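Long-range contact in protein PTHB1 (Homo sapiens, PDB 4YD8), which forms part of the BBSome, a coat complex thought to sort specific membrane proteins to the primary cilium, and contributes here its N-terminal seven-bladed beta-propeller: residues A[72-77]-A[125-130]. Sequence-based numbering, arbitrary orientation.
Sequences LLLEVD and CQMKLM
Leu74, Cys125 and Met127, a selenomethionine, carry this contact between two successive propeller blades. Strand 72-77, outermost in the four-stranded sheet that begins at strand 29-32, meets the start of strand 127-134 and the residues leading into it. Strand 127-134 is outermost in the next sheet. No hydrogen bond joins the two segments. Such bonds fall just before Cys125, where Asn123 OD1 takes one from Glu75 N and Gln124 bonds to Leu72 and Leu73.

The tight part surrounds Leu74. Its CG lies anti to the backbone N (chi1 179°), which extends the isobutyl group across to the other blade. Leu74 CD1 lies 3.8 Å from Met127 CB and equally close, at 3.8 Å, to the backbone O of Cys125. Leu74 CD2 touches Met127 SE at 3.9 Å. Nearer the backbone, Cys125 SG lies 3.8 Å from Leu74 CB. The chain of Met127 crosses Leu74 at about a right angle, then turns about its CG-SE bond (chi3 101°). This carries Met127 CE to within 3.6 Å of Val76 CG1. Leu53 from the first blade and Leu99 and Tyr110 from its own also touch Met127.

The loose side is the outer one. The CB of Gln126 leaves on the side away from strand 72-77, and Gln126 and Lys128 are solvent exposed. Glu75 makes a salt bridge with Arg54 in its own sheet instead of meeting the second segment. Leu73 is at the fringe, with Leu73 CB 4.3 Å from Cys125 SG. Leu73 and Leu74 together face Ile55 in a classic beta bulge.

The direct contact is therefore almost wholly apolar. It probably adds dispersion and apolar burial at the outer end of this blade interface, beside the hydrogen bonds from Asn123 and Gln124.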
# COMPACT_ATOMS: atom_id res chain seq x y z
N LEU A 72 -6.44 7.69 18.82
CA LEU A 72 -6.60 8.55 17.65
C LEU A 72 -5.73 9.79 17.80
O LEU A 72 -5.97 10.62 18.68
CB LEU A 72 -8.07 8.95 17.46
CG LEU A 72 -8.37 9.86 16.28
CD1 LEU A 72 -8.20 9.10 14.98
CD2 LEU A 72 -9.78 10.42 16.41
N LEU A 73 -4.71 9.92 16.96
CA LEU A 73 -3.81 11.07 17.03
C LEU A 73 -4.39 12.26 16.29
O LEU A 73 -4.20 13.39 16.69
CB LEU A 73 -2.45 10.72 16.45
CG LEU A 73 -1.69 9.58 17.12
CD1 LEU A 73 -0.33 9.43 16.46
CD2 LEU A 73 -1.55 9.81 18.62
N LEU A 74 -5.10 11.98 15.20
CA LEU A 74 -5.58 13.05 14.36
C LEU A 74 -6.73 12.56 13.50
O LEU A 74 -6.70 11.45 12.97
CB LEU A 74 -4.46 13.57 13.47
CG LEU A 74 -4.82 14.70 12.48
CD1 LEU A 74 -3.78 15.80 12.56
CD2 LEU A 74 -4.90 14.18 11.07
N GLU A 75 -7.73 13.42 13.37
CA GLU A 75 -8.82 13.19 12.43
C GLU A 75 -9.10 14.52 11.76
O GLU A 75 -9.29 15.52 12.44
CB GLU A 75 -10.06 12.66 13.15
CG GLU A 75 -11.28 12.52 12.25
CD GLU A 75 -12.50 12.03 12.99
OE1 GLU A 75 -12.65 10.79 13.17
OE2 GLU A 75 -13.32 12.87 13.39
N VAL A 76 -9.12 14.54 10.44
CA VAL A 76 -9.45 15.76 9.71
C VAL A 76 -10.39 15.45 8.54
O VAL A 76 -10.23 14.45 7.83
CB VAL A 76 -8.17 16.49 9.20
CG1 VAL A 76 -7.30 15.56 8.40
CG2 VAL A 76 -8.55 17.72 8.37
N ASP A 77 -11.38 16.31 8.37
CA ASP A 77 -12.27 16.24 7.22
C ASP A 77 -11.64 16.99 6.05
O ASP A 77 -11.61 18.22 6.03
CB ASP A 77 -13.63 16.85 7.57
CG ASP A 77 -14.64 16.69 6.45
OD1 ASP A 77 -14.29 16.11 5.40
OD2 ASP A 77 -15.79 17.15 6.62
N CYS A 125 -1.50 15.99 17.38
CA CYS A 125 -0.42 16.44 16.52
C CYS A 125 -1.01 17.42 15.52
O CYS A 125 -2.23 17.61 15.48
CB CYS A 125 0.23 15.27 15.80
SG CYS A 125 -0.92 14.32 14.73
N GLN A 126 -0.17 18.04 14.72
CA GLN A 126 -0.69 18.89 13.65
C GLN A 126 -0.37 18.23 12.31
O GLN A 126 0.53 17.41 12.21
CB GLN A 126 -0.11 20.30 13.71
CG GLN A 126 1.38 20.35 13.46
CD GLN A 126 1.95 21.74 13.57
OE1 GLN A 126 1.40 22.60 14.27
NE2 GLN A 126 3.06 21.99 12.88
N MSE A 127 -1.16 18.58 11.30
CA MSE A 127 -0.93 18.14 9.94
C MSE A 127 -1.00 19.36 9.05
O MSE A 127 -2.07 19.93 8.91
CB MSE A 127 -1.96 17.10 9.52
CG MSE A 127 -1.68 16.50 8.17
SE MSE A 127 -2.84 14.97 7.82
CE MSE A 127 -4.14 15.87 6.67
N LYS A 128 0.13 19.78 8.50
CA LYS A 128 0.17 21.02 7.73
C LYS A 128 0.40 20.72 6.26
O LYS A 128 1.26 19.91 5.92
CB LYS A 128 1.29 21.95 8.23
CG LYS A 128 1.35 22.16 9.73
CD LYS A 128 0.06 22.72 10.28
CE LYS A 128 -0.13 24.17 9.95
NZ LYS A 128 -1.06 24.80 10.93
N LEU A 129 -0.33 21.40 5.39
CA LEU A 129 -0.15 21.25 3.95
C LEU A 129 1.18 21.84 3.51
O LEU A 129 1.49 23.01 3.80
CB LEU A 129 -1.30 21.92 3.20
CG LEU A 129 -1.28 21.77 1.68
CD1 LEU A 129 -1.64 20.36 1.27
CD2 LEU A 129 -2.25 22.78 1.05
N MSE A 130 1.99 21.05 2.81
CA MSE A 130 3.26 21.55 2.27
C MSE A 130 3.05 22.08 0.86
O MSE A 130 3.51 23.16 0.52
CB MSE A 130 4.34 20.47 2.27
CG MSE A 130 4.67 19.91 3.65
SE MSE A 130 5.38 21.30 4.80
CE MSE A 130 7.17 21.58 4.05